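PDB 7O2N: UTP--glucose-1-phosphate uridylyltransferase YngB, which catalyses the formation of UDP-glucose from UTP and glucose 1-phosphate, a step towards the diglucosyl-diacylglycerol that carries lipoteichoic acid in Bacillus subtilis. Local coordinates for residues A[50-55]-A[98-103]; A[152-157]-A[239-244]. All coordinates share one frame; numbering follows the deposited sequence.

Interaction 1: A[50-55]-A[98-103]; sequences IEDILI and NIHYIR
D52 and N98 lie side by side on one face where two parallel strands start. N98 ND2 donates to D52 OD1 at 2.8 Å, nearly in line with the C-O bond, and the carboxylate and amide planes are 27° apart. CG of each is anti to its carbonyl carbon (chi1 -56° and -59°), which sets the two flat groups abreast. With an alanine in place of D52, the N98 amide would probably lose this acceptor and be free to turn. Further along this face, L54 CD1 meets I102 CG2 at 3.7 Å, while H100 ND1 bonds weakly to N98 O, at the ring edge, and to I53 O across the contact. On the reverse face I55 CD1 touches I99 CG2 (3.6 Å) and Y101 CE1 (3.5 Å); the I55 side chain lies beside Y101 and slants across I99. Parallel backbone bonds run from N98 N to E51 O through to I102 N to I55 O. The strands are joined through helices 62-67, 72-79 and 84-93, a beta-alpha-beta crossover of the nucleotidyltransferase sheet. Strand 6-11 flanks strand 52-57, F120 of helix 118-121 covers D52, L54 and H100, and helix 37-47 packs on I53.

Interaction 2: A[152-157]-A[239-244]; sequences YGTEVV and RKEPIH
This is a short parallel strand pairing with a side-chain contact at its entrance: the chain leaving helix 141-152 meets the chain leaving helix 230-240, just as each starts a strand of the large mixed sheet. V156 and H244 are the bridged pair, their CA atoms 4.9 Å apart. V157 N donates to H244 O at 3.1 Å. In the other direction H244 N points to E155 O at 3.5 Å, a weak bond, and the oxygen's position is less sure because the model crowds it against I243.

The H244 ring carries most of the side-chain contact. Its CG is anti to the carbonyl carbon (chi1 -69°), which swings the imidazole back towards the end of helix 141-152. There the H244 and Y152 side chains cross at about a right angle, and their ring planes lie oblique to each other, at 57°, with centroids 4.2 Å apart. The closest atoms of this pair are too near in the model, so its fine detail is doubtful. T154 OG1 sits over one face of the imidazole, offset toward the rim and 3.7 Å from ND1.

Both strands are entered from a helix, as in the alternating helices and strands of the GT-A nucleotidyltransferase fold to which this family belongs. G153, the first residue past helix 141-152, has positive phi and brings the chain round to T154. The T154 methyl CG2 meets the carboxylate of E241, 3.6 Å from OE1.

Beneath this outer group, V156 packs on L145, V148 and Y149 of helix 141-152. V157 and I243 turn instead to L234 of helix 230-240, while on its other side V156 is hydrogen-bonded through its backbone to V208 of strand 206-210.

How the interactions relate
Both contacts are parallel pairings within the same mixed sheet, but in different parts of it. Their centres are 25 Å apart and their nearest atoms about 12 Å, so they do not touch. The sheet joins them through a run of strands: 98-103 pairs with 52-57, then come 6-11, 125-129, 206-210, 156-161 and finally 244-247. Interaction 1 is complete in the chain before interaction 2 begins. Interaction 1 takes in four consecutive bridges, from D52 with N98 to I55 with Y101, whereas interaction 2 captures just the first bridge between strands 156-161 and 244-247. Neither contact contains a bound ligand; both belong to the nucleotidyltransferase framework.

Interaction 1: A[50-55]-A[98-103]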
loop_
_atom_site.group_PDB
_atom_site.type_symbol
_atom_site.label_atom_id
_atom_site.label_comp_id
_atom_site.label_asym_id
_atom_site.label_seq_id
_atom_site.Cartn_x
_atom_site.Cartn_y
_atom_site.Cartn_z
ATOM N N ILE A 50 23.100 11.957 6.204
ATOM C CA ILE A 50 23.548 10.608 6.524
ATOM C C ILE A 50 23.973 9.913 5.239
ATOM O O ILE A 50 23.300 10.013 4.215
ATOM C CB ILE A 50 22.479 9.797 7.281
ATOM C CG1 ILE A 50 22.098 10.480 8.595
ATOM C CG2 ILE A 50 22.939 8.362 7.508
ATOM C CD1 ILE A 50 23.279 10.839 9.439
ATOM N N GLU A 51 25.109 9.209 5.305
ATOM C CA GLU A 51 25.644 8.548 4.123
ATOM C C GLU A 51 25.470 7.024 4.223
ATOM O O GLU A 51 25.433 6.359 3.198
ATOM C CB GLU A 51 27.055 9.061 3.816
ATOM C CG GLU A 51 27.824 9.494 5.063
ATOM C CD GLU A 51 29.208 10.107 4.888
ATOM O OE1 GLU A 51 29.450 10.753 3.839
ATOM O OE2 GLU A 51 30.042 9.960 5.822
ATOM N N ASP A 52 25.306 6.481 5.444
ATOM C CA ASP A 52 25.303 5.038 5.646
ATOM C C ASP A 52 24.228 4.628 6.652
ATOM O O ASP A 52 24.235 5.065 7.799
ATOM C CB ASP A 52 26.674 4.531 6.103
ATOM C CG ASP A 52 27.843 4.869 5.181
ATOM O OD1 ASP A 52 27.803 4.469 3.976
ATOM O OD2 ASP A 52 28.808 5.507 5.682
ATOM N N ILE A 53 23.332 3.744 6.208
ATOM C CA ILE A 53 22.201 3.273 6.989
ATOM C C ILE A 53 22.312 1.754 7.160
ATOM O O ILE A 53 22.609 1.007 6.214
ATOM C CB ILE A 53 20.896 3.662 6.273
ATOM C CG1 ILE A 53 20.746 5.181 6.146
ATOM C CG2 ILE A 53 19.694 3.023 6.945
ATOM C CD1 ILE A 53 19.596 5.643 5.263
ATOM N N LEU A 54 22.074 1.304 8.394
ATOM C CA LEU A 54 21.918 -0.115 8.650
ATOM C C LEU A 54 20.456 -0.379 8.987
ATOM O O LEU A 54 19.899 0.205 9.913
ATOM C CB LEU A 54 22.804 -0.518 9.827
ATOM C CG LEU A 54 22.655 -1.970 10.284
ATOM C CD1 LEU A 54 22.912 -2.965 9.151
ATOM C CD2 LEU A 54 23.606 -2.266 11.427
ATOM N N ILE A 55 19.832 -1.256 8.212
ATOM C CA ILE A 55 18.481 -1.679 8.516
ATOM C C ILE A 55 18.583 -3.020 9.222
ATOM O O ILE A 55 19.219 -3.944 8.716
ATOM C CB ILE A 55 17.646 -1.783 7.229
ATOM C CG1 ILE A 55 17.593 -0.445 6.490
ATOM C CG2 ILE A 55 16.265 -2.340 7.537
ATOM C CD1 ILE A 55 16.882 -0.518 5.181
ATOM N N ASN A 98 24.032 4.558 1.378
ATOM C CA ASN A 98 24.560 3.210 1.268
ATOM C C ASN A 98 23.813 2.363 2.283
ATOM O O ASN A 98 23.991 2.567 3.486
ATOM C CB ASN A 98 26.061 3.144 1.559
ATOM C CG ASN A 98 26.908 3.993 0.638
ATOM O OD1 ASN A 98 26.662 4.060 -0.571
ATOM N ND2 ASN A 98 27.916 4.627 1.213
ATOM N N ILE A 99 22.990 1.435 1.776
ATOM C CA ILE A 99 22.060 0.726 2.632
ATOM C C ILE A 99 22.633 -0.642 2.984
ATOM O O ILE A 99 22.773 -1.485 2.101
ATOM C CB ILE A 99 20.694 0.595 1.941
ATOM C CG1 ILE A 99 20.208 1.906 1.329
ATOM C CG2 ILE A 99 19.671 0.044 2.911
ATOM C CD1 ILE A 99 20.042 3.023 2.323
ATOM N N HIS A 100 22.921 -0.849 4.273
ATOM C CA HIS A 100 23.391 -2.130 4.787
ATOM C C HIS A 100 22.245 -2.846 5.509
ATOM O O HIS A 100 21.349 -2.180 6.005
ATOM C CB HIS A 100 24.573 -1.887 5.740
ATOM C CG HIS A 100 25.681 -1.086 5.137
ATOM N ND1 HIS A 100 25.478 0.141 4.546
ATOM C CD2 HIS A 100 27.001 -1.327 5.027
ATOM C CE1 HIS A 100 26.615 0.610 4.086
ATOM N NE2 HIS A 100 27.566 -0.267 4.379
ATOM N N TYR A 101 22.289 -4.187 5.575
ATOM C CA TYR A 101 21.290 -4.988 6.278
ATOM C C TYR A 101 21.919 -5.980 7.250
ATOM O O TYR A 101 22.986 -6.537 7.014
ATOM C CB TYR A 101 20.450 -5.816 5.309
ATOM C CG TYR A 101 19.815 -4.944 4.273
ATOM C CD1 TYR A 101 18.683 -4.198 4.565
ATOM C CD2 TYR A 101 20.398 -4.801 3.030
ATOM C CE1 TYR A 101 18.127 -3.345 3.621
ATOM C CE2 TYR A 101 19.856 -3.952 2.077
ATOM C CZ TYR A 101 18.721 -3.211 2.376
ATOM O OH TYR A 101 18.167 -2.384 1.437
ATOM N N ILE A 102 21.220 -6.223 8.347
ATOM C CA ILE A 102 21.568 -7.307 9.242
ATOM C C ILE A 102 20.263 -7.952 9.654
ATOM O O ILE A 102 19.248 -7.272 9.759
ATOM C CB ILE A 102 22.344 -6.797 10.474
ATOM C CG1 ILE A 102 22.780 -7.947 11.379
ATOM C CG2 ILE A 102 21.563 -5.756 11.256
ATOM C CD1 ILE A 102 24.192 -8.385 11.165
ATOM N N ARG A 103 20.297 -9.260 9.875
ATOM C CA ARG A 103 19.086 -9.884 10.371
ATOM C C ARG A 103 19.076 -9.874 11.892
ATOM O O ARG A 103 20.044 -10.298 12.510
ATOM C CB ARG A 103 18.961 -11.293 9.816
ATOM C CG ARG A 103 17.770 -11.398 8.893
ATOM C CD ARG A 103 18.117 -11.586 7.441
ATOM N NE ARG A 103 17.233 -12.695 7.121
ATOM C CZ ARG A 103 16.804 -13.012 5.914
ATOM N NH1 ARG A 103 17.164 -12.291 4.860
ATOM N NH2 ARG A 103 16.015 -14.063 5.780
#

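Interaction 2: A[152-157]-A[239-244]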
loop_
_atom_site.group_PDB
_atom_site.type_symbol
_atom_site.label_atom_id
_atom_site.label_comp_id
_atom_site.label_asym_id
_atom_site.label_seq_id
_atom_site.Cartn_x
_atom_site.Cartn_y
_atom_site.Cartn_z
ATOM N N TYR A 152 26.192 20.361 22.027
ATOM C CA TYR A 152 26.260 19.759 23.356
ATOM C C TYR A 152 26.967 18.402 23.356
ATOM O O TYR A 152 27.495 17.991 24.388
ATOM C CB TYR A 152 24.881 19.637 24.008
ATOM C CG TYR A 152 24.180 20.955 24.177
ATOM C CD1 TYR A 152 23.489 21.531 23.123
ATOM C CD2 TYR A 152 24.221 21.630 25.385
ATOM C CE1 TYR A 152 22.852 22.753 23.261
ATOM C CE2 TYR A 152 23.577 22.847 25.546
ATOM C CZ TYR A 152 22.894 23.404 24.479
ATOM O OH TYR A 152 22.259 24.597 24.608
ATOM N N GLY A 153 26.941 17.690 22.223
ATOM C CA GLY A 153 27.684 16.448 22.102
ATOM C C GLY A 153 27.202 15.328 23.029
ATOM O O GLY A 153 27.861 14.299 23.132
ATOM N N THR A 154 26.063 15.510 23.704
ATOM C CA THR A 154 25.456 14.422 24.454
ATOM C C THR A 154 24.405 13.731 23.594
ATOM O O THR A 154 24.122 14.167 22.476
ATOM C CB THR A 154 24.697 14.917 25.690
ATOM O OG1 THR A 154 24.167 16.219 25.440
ATOM C CG2 THR A 154 25.536 14.917 26.942
ATOM N N GLU A 155 23.822 12.665 24.161
ATOM C CA GLU A 155 22.697 11.947 23.579
ATOM C C GLU A 155 21.525 12.920 23.458
ATOM O O GLU A 155 20.981 13.341 24.471
ATOM C CB GLU A 155 22.325 10.741 24.449
ATOM C CG GLU A 155 23.239 9.528 24.298
ATOM C CD GLU A 155 24.639 9.571 24.907
ATOM O OE1 GLU A 155 24.953 10.545 25.638
ATOM O OE2 GLU A 155 25.432 8.624 24.642
ATOM N N VAL A 156 21.177 13.291 22.220
ATOM C CA VAL A 156 20.058 14.174 21.921
ATOM C C VAL A 156 18.833 13.361 21.481
ATOM O O VAL A 156 18.949 12.360 20.781
ATOM C CB VAL A 156 20.431 15.312 20.938
ATOM C CG1 VAL A 156 21.898 15.327 20.527
ATOM C CG2 VAL A 156 19.502 15.455 19.741
ATOM N N VAL A 157 17.649 13.796 21.929
ATOM C CA VAL A 157 16.364 13.183 21.614
ATOM C C VAL A 157 15.528 14.199 20.828
ATOM O O VAL A 157 15.630 15.400 21.052
ATOM C CB VAL A 157 15.644 12.730 22.904
ATOM C CG1 VAL A 157 14.174 13.056 22.870
ATOM C CG2 VAL A 157 15.835 11.261 23.228
ATOM N N ARG A 239 21.490 9.360 35.016
ATOM C CA ARG A 239 21.929 9.224 36.396
ATOM C C ARG A 239 23.337 9.796 36.554
ATOM O O ARG A 239 23.608 10.473 37.547
ATOM C CB ARG A 239 21.806 7.774 36.884
ATOM N N LYS A 240 24.215 9.547 35.569
ATOM C CA LYS A 240 25.551 10.129 35.613
ATOM C C LYS A 240 25.490 11.617 35.249
ATOM O O LYS A 240 26.193 12.434 35.838
ATOM C CB LYS A 240 26.561 9.331 34.774
ATOM N N GLU A 241 24.614 11.970 34.297
ATOM C CA GLU A 241 24.664 13.266 33.635
ATOM C C GLU A 241 23.406 13.448 32.779
ATOM O O GLU A 241 22.866 12.476 32.256
ATOM C CB GLU A 241 25.954 13.357 32.812
ATOM C CG GLU A 241 26.344 14.775 32.435
ATOM C CD GLU A 241 26.316 15.155 30.959
ATOM O OE1 GLU A 241 27.080 14.530 30.185
ATOM O OE2 GLU A 241 25.547 16.091 30.582
ATOM N N PRO A 242 22.871 14.685 32.615
ATOM C CA PRO A 242 21.644 14.903 31.853
ATOM C C PRO A 242 21.769 15.182 30.348
ATOM O O PRO A 242 22.669 15.881 29.883
ATOM C CB PRO A 242 21.008 16.024 32.690
ATOM C CG PRO A 242 22.159 16.867 33.179
ATOM C CD PRO A 242 23.348 15.934 33.226
ATOM N N ILE A 243 20.792 14.625 29.617
ATOM C CA ILE A 243 20.623 14.583 28.173
ATOM C C ILE A 243 19.982 15.877 27.682
ATOM O O ILE A 243 19.554 16.708 28.467
ATOM C CB ILE A 243 19.675 13.404 27.884
ATOM C CG1 ILE A 243 20.324 12.050 28.176
ATOM C CG2 ILE A 243 19.055 13.464 26.497
ATOM C CD1 ILE A 243 19.443 10.866 27.820
ATOM N N HIS A 244 19.910 16.023 26.360
ATOM C CA HIS A 244 19.289 17.165 25.711
ATOM C C HIS A 244 18.184 16.696 24.765
ATOM O O HIS A 244 18.128 15.519 24.417
ATOM C CB HIS A 244 20.349 18.014 25.001
ATOM C CG HIS A 244 21.262 18.717 25.946
ATOM N ND1 HIS A 244 21.613 18.187 27.176
ATOM C CD2 HIS A 244 21.910 19.894 25.844
ATOM C CE1 HIS A 244 22.443 19.004 27.786
ATOM N NE2 HIS A 244 22.641 20.058 26.989
#